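Local coordinates for S-adenosylmethionine-dependent methyltransferase (Clostridium acetobutylicum, PDB 1Y8C), which probably transfers methyl groups from S-adenosylmethionine to an acceptor not yet identified, as expected of a Rossmann-like methyltransferase, at residues Ile9-Lys12 / Leu13-Asp17; Asn143-Tyr146 / Lys147-Val151. All blocks are in the same frame, centred on the assembly; numbering follows the deposited sequence.

Contact 1: Ile9-Lys12 / Leu13-Asp17; sequences IYDK and LIRAD
Asp11 and Arg15, one turn apart near the C-terminal end of helix 3-15, run side by side and join in a salt bridge, Asp11 OD1 to Arg15 NH1 at 2.8 Å. The carboxylate oxygen lies in the guanidinium plane, at its edge, yet the two flat groups are turned 61° against each other, which leaves a single-point bond in place of a two-pronged one. Bends at chi2 and chi3 swing the guanidinium toward Asp11 and Tyr10, and NH1 also comes to the edge of the Tyr10 ring, 3.5 Å from CE2. One face of that ring receives Ile14: CG1 sits above its centre, 3.8 Å from the centroid, in a CH-pi contact. Tyr10 CG stands anti to its amide nitrogen (chi1 -167°), which carries the ring outward, where Ile14 and Arg15 can reach it. On another side Ile9 CG2 meets Leu13 CD1 at 3.6 Å, the two side chains pointing the same way.

Beneath these pairs the backbone widens as the helix ends. Tyr10 O takes Ile14 N at 2.7 Å and, weakly, Arg15 N, while Ala16 N reaches Asp11 O at 3.1 Å, a pi-type turn. Ala16 then leaves helical geometry with positive phi.

Second-shell partners hold the polar ends: Tyr20 OH bonds Asp11 OD2, Asp110 pairs with Arg15 NE, and His198 ND1 bonds Tyr10 OH. Leu13 and Ile14 pack on strand 164-173, and Tyr10 and Ile14 on strand 176-186, so the helix end lies against the antiparallel sheet.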
ATOM      1  N   ILE A   9       5.242  10.235   9.955  1.00 62.11           N
ATOM      2  CA  ILE A   9       4.599  10.223  11.256  1.00 62.09           C
ATOM      3  C   ILE A   9       3.437   9.232  11.249  1.00 61.51           C
ATOM      4  O   ILE A   9       3.320   8.396  12.142  1.00 62.38           O
ATOM      5  CB  ILE A   9       4.068  11.626  11.628  1.00 62.55           C
ATOM      6  CG1 ILE A   9       5.238  12.615  11.695  1.00 60.58           C
ATOM      7  CG2 ILE A   9       3.327  11.564  12.963  1.00 62.24           C
ATOM      8  CD1 ILE A   9       4.825  14.059  11.895  1.00 57.98           C
ATOM      9  N   TYR A  10       2.596   9.326  10.225  1.00 60.49           N
ATOM     10  CA  TYR A  10       1.430   8.460  10.087  1.00 60.13           C
ATOM     11  C   TYR A  10       1.819   6.990  10.080  1.00 59.86           C
ATOM     12  O   TYR A  10       1.288   6.187  10.851  1.00 58.62           O
ATOM     13  CB  TYR A  10       0.679   8.790   8.787  1.00 59.96           C
ATOM     14  CG  TYR A  10      -0.708   8.181   8.685  1.00 58.99           C
ATOM     15  CD1 TYR A  10      -1.829   8.875   9.131  1.00 58.65           C
ATOM     16  CD2 TYR A  10      -0.893   6.902   8.163  1.00 59.10           C
ATOM     17  CE1 TYR A  10      -3.103   8.316   9.059  1.00 57.97           C
ATOM     18  CE2 TYR A  10      -2.159   6.328   8.093  1.00 59.36           C
ATOM     19  CZ  TYR A  10      -3.260   7.042   8.542  1.00 59.31           C
ATOM     20  OH  TYR A  10      -4.513   6.471   8.472  1.00 59.54           O
ATOM     21  N   ASP A  11       2.740   6.639   9.191  1.00 60.57           N
ATOM     22  CA  ASP A  11       3.193   5.258   9.069  1.00 62.65           C
ATOM     23  C   ASP A  11       3.852   4.722  10.329  1.00 62.39           C
ATOM     24  O   ASP A  11       3.780   3.525  10.610  1.00 62.01           O
ATOM     25  CB  ASP A  11       4.168   5.116   7.899  1.00 64.73           C
ATOM     26  CG  ASP A  11       3.465   5.048   6.565  1.00 67.97           C
ATOM     27  OD1 ASP A  11       2.265   4.668   6.548  1.00 69.10           O
ATOM     28  OD2 ASP A  11       4.115   5.351   5.536  1.00 66.90           O
ATOM     29  N   LYS A  12       4.505   5.603  11.080  1.00 63.76           N
ATOM     30  CA  LYS A  12       5.179   5.193  12.310  1.00 65.31           C
ATOM     31  C   LYS A  12       4.230   5.083  13.506  1.00 64.14           C
ATOM     32  O   LYS A  12       4.420   4.233  14.368  1.00 64.98           O
ATOM     33  CB  LYS A  12       6.306   6.173  12.651  1.00 67.52           C
ATOM     34  CG  LYS A  12       6.899   5.967  14.040  1.00 71.77           C
ATOM     35  CD  LYS A  12       7.880   7.082  14.407  1.00 77.16           C
ATOM     36  CE  LYS A  12       8.390   6.945  15.854  1.00 80.20           C
ATOM     37  NZ  LYS A  12       9.176   5.676  16.085  1.00 83.11           N
ATOM     38  N   LEU A  13       3.208   5.928  13.552  1.00 60.82           N
ATOM     39  CA  LEU A  13       2.289   5.894  14.670  1.00 59.69           C
ATOM     40  C   LEU A  13       1.000   5.119  14.407  1.00 59.42           C
ATOM     41  O   LEU A  13       0.592   4.289  15.224  1.00 60.11           O
ATOM     42  CB  LEU A  13       1.969   7.322  15.123  1.00 58.21           C
ATOM     43  CG  LEU A  13       3.177   8.201  15.484  1.00 57.63           C
ATOM     44  CD1 LEU A  13       2.695   9.585  15.892  1.00 56.69           C
ATOM     45  CD2 LEU A  13       3.984   7.572  16.610  1.00 52.59           C
ATOM     46  N   ILE A  14       0.358   5.363  13.272  1.00 57.98           N
ATOM     47  CA  ILE A  14      -0.891   4.673  12.982  1.00 56.59           C
ATOM     48  C   ILE A  14      -0.679   3.242  12.492  1.00 56.71           C
ATOM     49  O   ILE A  14      -1.252   2.303  13.048  1.00 56.13           O
ATOM     50  CB  ILE A  14      -1.725   5.456  11.949  1.00 55.51           C
ATOM     51  CG1 ILE A  14      -1.802   6.935  12.351  1.00 54.97           C
ATOM     52  CG2 ILE A  14      -3.113   4.868  11.861  1.00 54.32           C
ATOM     53  CD1 ILE A  14      -2.307   7.181  13.766  1.00 55.38           C
ATOM     54  N   ARG A  15       0.142   3.075  11.456  1.00 57.26           N
ATOM     55  CA  ARG A  15       0.431   1.744  10.912  1.00 58.72           C
ATOM     56  C   ARG A  15       1.234   0.919  11.931  1.00 59.92           C
ATOM     57  O   ARG A  15       0.865  -0.210  12.253  1.00 60.88           O
ATOM     58  CB  ARG A  15       1.200   1.872   9.586  1.00 57.37           C
ATOM     59  CG  ARG A  15       0.436   2.635   8.504  1.00 56.60           C
ATOM     60  CD  ARG A  15       0.515   1.936   7.153  1.00 55.87           C
ATOM     61  NE  ARG A  15      -0.732   2.056   6.398  1.00 56.57           N
ATOM     62  CZ  ARG A  15      -1.154   3.166   5.796  1.00 55.25           C
ATOM     63  NH1 ARG A  15      -0.429   4.272   5.846  1.00 54.45           N
ATOM     64  NH2 ARG A  15      -2.309   3.174   5.148  1.00 53.17           N
ATOM     65  N   ALA A  16       2.329   1.500  12.422  1.00 59.75           N
ATOM     66  CA  ALA A  16       3.191   0.884  13.431  1.00 61.27           C
ATOM     67  C   ALA A  16       3.996  -0.360  13.042  1.00 61.54           C
ATOM     68  O   ALA A  16       4.948  -0.724  13.741  1.00 62.38           O
ATOM     69  CB  ALA A  16       2.373   0.586  14.699  1.00 60.67           C
ATOM     70  N   ASP A  17       3.631  -1.027  11.956  1.00 60.71           N
ATOM     71  CA  ASP A  17       4.370  -2.222  11.564  1.00 61.02           C
ATOM     72  C   ASP A  17       4.972  -2.089  10.165  1.00 61.58           C
ATOM     73  O   ASP A  17       5.043  -3.055   9.407  1.00 62.65           O
ATOM     74  CB  ASP A  17       3.449  -3.449  11.632  1.00 59.83           C
ATOM     75  CG  ASP A  17       2.363  -3.436  10.561  1.00 59.34           C
ATOM     76  OD1 ASP A  17       1.799  -2.362  10.273  1.00 57.07           O
ATOM     77  OD2 ASP A  17       2.069  -4.516  10.020  1.00 60.70           O
TER

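Contact 2: Asn143-Tyr146 / Lys147-Val151; sequences NSYY and KLSQV
Tyr145 O is gripped twice by Ser149, by the hydroxyl at 2.6 Å and by the backbone N at 3.0 Å, the two donors arriving from opposite faces of the carbonyl plane. The serine OG is set between its own N and carbonyl carbon (chi1 67°), a rotation that turns it back to the preceding turn and also brings it within 3.6 Å of Tyr145 CD2. Ser144, the residue just before Tyr145, is the N-cap of helix 145-152. Its OG accepts from Lys147 N at 3.0 Å, and its carbonyl takes Leu148 N in a straighter bond, 163° at the hydrogen.

Tyr146 lies across Gln150 at about a right angle. Gln150 CB stands over one ring face, offset toward the rim, 3.9 Å from the centroid in a CH-pi contact. Val151 CG2 comes obliquely to the same ring, 3.7 Å from CE2. Tyr146 O receives Gln150 N and, weakly, Val151 N, a local pi-type widening that accompanies this packing. Just ahead of the helix, Asn143 CB meets Leu148 CD2 at 3.7 Å, and the CD and CE methylenes of Lys147 pass obliquely by the asparagine amide.

Outside the segments, Ser144 OG also bonds Thr235 O, Asn143 ND2 reaches Glu200, and Tyr145 OH bonds Asp175 while its ring makes a cation-pi contact with Lys204.

Chemically, this is a helix start held mostly by neutral hydrogen bonds: the cap occupies one amide of the first turn, and the Ser149 hydroxyl adds a second donor to a carbonyl already in the helical pattern, so Tyr145 O is satisfied by two donors, one on each face of its plane.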
ATOM      1  N   ASN A 143      -4.698  -5.299   5.292  1.00 53.24           N
ATOM      2  CA  ASN A 143      -4.816  -5.435   6.726  1.00 52.50           C
ATOM      3  C   ASN A 143      -5.733  -6.632   6.812  1.00 52.38           C
ATOM      4  O   ASN A 143      -6.680  -6.759   6.028  1.00 52.08           O
ATOM      5  CB  ASN A 143      -5.455  -4.204   7.359  1.00 52.95           C
ATOM      6  CG  ASN A 143      -4.432  -3.122   7.687  1.00 56.32           C
ATOM      7  OD1 ASN A 143      -3.342  -3.413   8.175  1.00 57.94           O
ATOM      8  ND2 ASN A 143      -4.785  -1.870   7.430  1.00 58.69           N
ATOM      9  N   SER A 144      -5.422  -7.530   7.738  1.00 51.65           N
ATOM     10  CA  SER A 144      -6.193  -8.748   7.904  1.00 51.76           C
ATOM     11  C   SER A 144      -7.576  -8.450   8.443  1.00 51.42           C
ATOM     12  O   SER A 144      -7.824  -7.397   9.032  1.00 52.71           O
ATOM     13  CB  SER A 144      -5.483  -9.679   8.860  1.00 50.95           C
ATOM     14  OG  SER A 144      -5.475  -9.117  10.155  1.00 57.21           O
ATOM     15  N   TYR A 145      -8.483  -9.391   8.239  1.00 51.36           N
ATOM     16  CA  TYR A 145      -9.846  -9.233   8.710  1.00 51.14           C
ATOM     17  C   TYR A 145      -9.846  -9.120  10.232  1.00 51.71           C
ATOM     18  O   TYR A 145     -10.655  -8.404  10.805  1.00 51.34           O
ATOM     19  CB  TYR A 145     -10.684 -10.439   8.292  1.00 49.73           C
ATOM     20  CG  TYR A 145     -12.136 -10.282   8.625  1.00 50.10           C
ATOM     21  CD1 TYR A 145     -13.024  -9.701   7.710  1.00 50.73           C
ATOM     22  CD2 TYR A 145     -12.622 -10.660   9.873  1.00 50.50           C
ATOM     23  CE1 TYR A 145     -14.360  -9.498   8.036  1.00 52.73           C
ATOM     24  CE2 TYR A 145     -13.950 -10.461  10.210  1.00 53.32           C
ATOM     25  CZ  TYR A 145     -14.814  -9.882   9.295  1.00 54.68           C
ATOM     26  OH  TYR A 145     -16.130  -9.687   9.641  1.00 57.51           O
ATOM     27  N   TYR A 146      -8.931  -9.828  10.885  1.00 52.92           N
ATOM     28  CA  TYR A 146      -8.871  -9.799  12.334  1.00 53.86           C
ATOM     29  C   TYR A 146      -8.390  -8.458  12.842  1.00 54.37           C
ATOM     30  O   TYR A 146      -8.864  -7.965  13.861  1.00 55.25           O
ATOM     31  CB  TYR A 146      -7.940 -10.893  12.835  1.00 55.08           C
ATOM     32  CG  TYR A 146      -7.861 -10.991  14.337  1.00 57.35           C
ATOM     33  CD1 TYR A 146      -8.881 -11.600  15.078  1.00 56.58           C
ATOM     34  CD2 TYR A 146      -6.754 -10.484  15.024  1.00 56.88           C
ATOM     35  CE1 TYR A 146      -8.790 -11.706  16.469  1.00 56.95           C
ATOM     36  CE2 TYR A 146      -6.658 -10.579  16.405  1.00 56.47           C
ATOM     37  CZ  TYR A 146      -7.668 -11.190  17.117  1.00 56.73           C
ATOM     38  OH  TYR A 146      -7.534 -11.306  18.475  1.00 55.53           O
ATOM     39  N   LYS A 147      -7.444  -7.869  12.121  1.00 55.03           N
ATOM     40  CA  LYS A 147      -6.871  -6.587  12.498  1.00 56.55           C
ATOM     41  C   LYS A 147      -7.914  -5.468  12.470  1.00 57.23           C
ATOM     42  O   LYS A 147      -8.009  -4.674  13.405  1.00 57.50           O
ATOM     43  CB  LYS A 147      -5.718  -6.264  11.553  1.00 56.20           C
ATOM     44  CG  LYS A 147      -4.706  -5.292  12.090  1.00 58.41           C
ATOM     45  CD  LYS A 147      -5.077  -3.873  11.761  1.00 61.84           C
ATOM     46  CE  LYS A 147      -3.893  -2.954  12.000  1.00 64.43           C
ATOM     47  NZ  LYS A 147      -3.397  -3.078  13.400  1.00 67.70           N
ATOM     48  N   LEU A 148      -8.714  -5.412  11.412  1.00 56.49           N
ATOM     49  CA  LEU A 148      -9.711  -4.364  11.313  1.00 54.73           C
ATOM     50  C   LEU A 148     -10.931  -4.603  12.194  1.00 56.73           C
ATOM     51  O   LEU A 148     -11.468  -3.665  12.798  1.00 55.16           O
ATOM     52  CB  LEU A 148     -10.157  -4.210   9.863  1.00 52.85           C
ATOM     53  CG  LEU A 148      -9.029  -4.010   8.856  1.00 52.48           C
ATOM     54  CD1 LEU A 148      -9.622  -3.985   7.457  1.00 48.89           C
ATOM     55  CD2 LEU A 148      -8.265  -2.715   9.159  1.00 51.00           C
ATOM     56  N   SER A 149     -11.371  -5.855  12.277  1.00 57.31           N
ATOM     57  CA  SER A 149     -12.558  -6.188  13.064  1.00 60.11           C
ATOM     58  C   SER A 149     -12.325  -6.268  14.579  1.00 62.10           C
ATOM     59  O   SER A 149     -13.180  -5.835  15.356  1.00 63.34           O
ATOM     60  CB  SER A 149     -13.153  -7.508  12.579  1.00 59.12           C
ATOM     61  OG  SER A 149     -12.276  -8.585  12.848  1.00 58.98           O
ATOM     62  N   GLN A 150     -11.180  -6.805  15.001  1.00 61.26           N
ATOM     63  CA  GLN A 150     -10.893  -6.929  16.423  1.00 61.82           C
ATOM     64  C   GLN A 150      -9.907  -5.889  16.935  1.00 62.28           C
ATOM     65  O   GLN A 150     -10.282  -4.983  17.669  1.00 65.07           O
ATOM     66  CB  GLN A 150     -10.349  -8.320  16.731  1.00 62.79           C
ATOM     67  CG  GLN A 150     -11.243  -9.452  16.283  1.00 65.77           C
ATOM     68  CD  GLN A 150     -12.649  -9.296  16.797  1.00 68.70           C
ATOM     69  OE1 GLN A 150     -12.865  -8.716  17.857  1.00 72.21           O
ATOM     70  NE2 GLN A 150     -13.616  -9.821  16.055  1.00 70.91           N
ATOM     71  N   VAL A 151      -8.643  -6.022  16.545  1.00 61.84           N
ATOM     72  CA  VAL A 151      -7.599  -5.111  16.994  1.00 59.54           C
ATOM     73  C   VAL A 151      -7.967  -3.634  16.832  1.00 60.43           C
ATOM     74  O   VAL A 151      -7.561  -2.800  17.645  1.00 61.71           O
ATOM     75  CB  VAL A 151      -6.277  -5.408  16.273  1.00 59.09           C
ATOM     76  CG1 VAL A 151      -5.145  -4.662  16.946  1.00 57.34           C
ATOM     77  CG2 VAL A 151      -6.014  -6.909  16.282  1.00 54.72           C
TER

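Both contacts are local, within one helix each, but they sit at opposite ends: contact 1 at the C-terminal end of helix 3-15, contact 2 at the N-terminal start of helix 145-152. Each mixes buried and exposed residues. The inward side of 9-17 holds an ionic pair beside an aromatic ring, whereas 143-151 relies on a serine cap, a hydroxyl-to-carbonyl bond and a partly exposed tyrosine ring packed on aliphatic carbons. Both stretches reach strand 191-201, through His198 and Glu200 respectively, and Asp110 meets Arg15 of one and Asn143 of the other. Their centres lie about 16 Å apart, without direct touch.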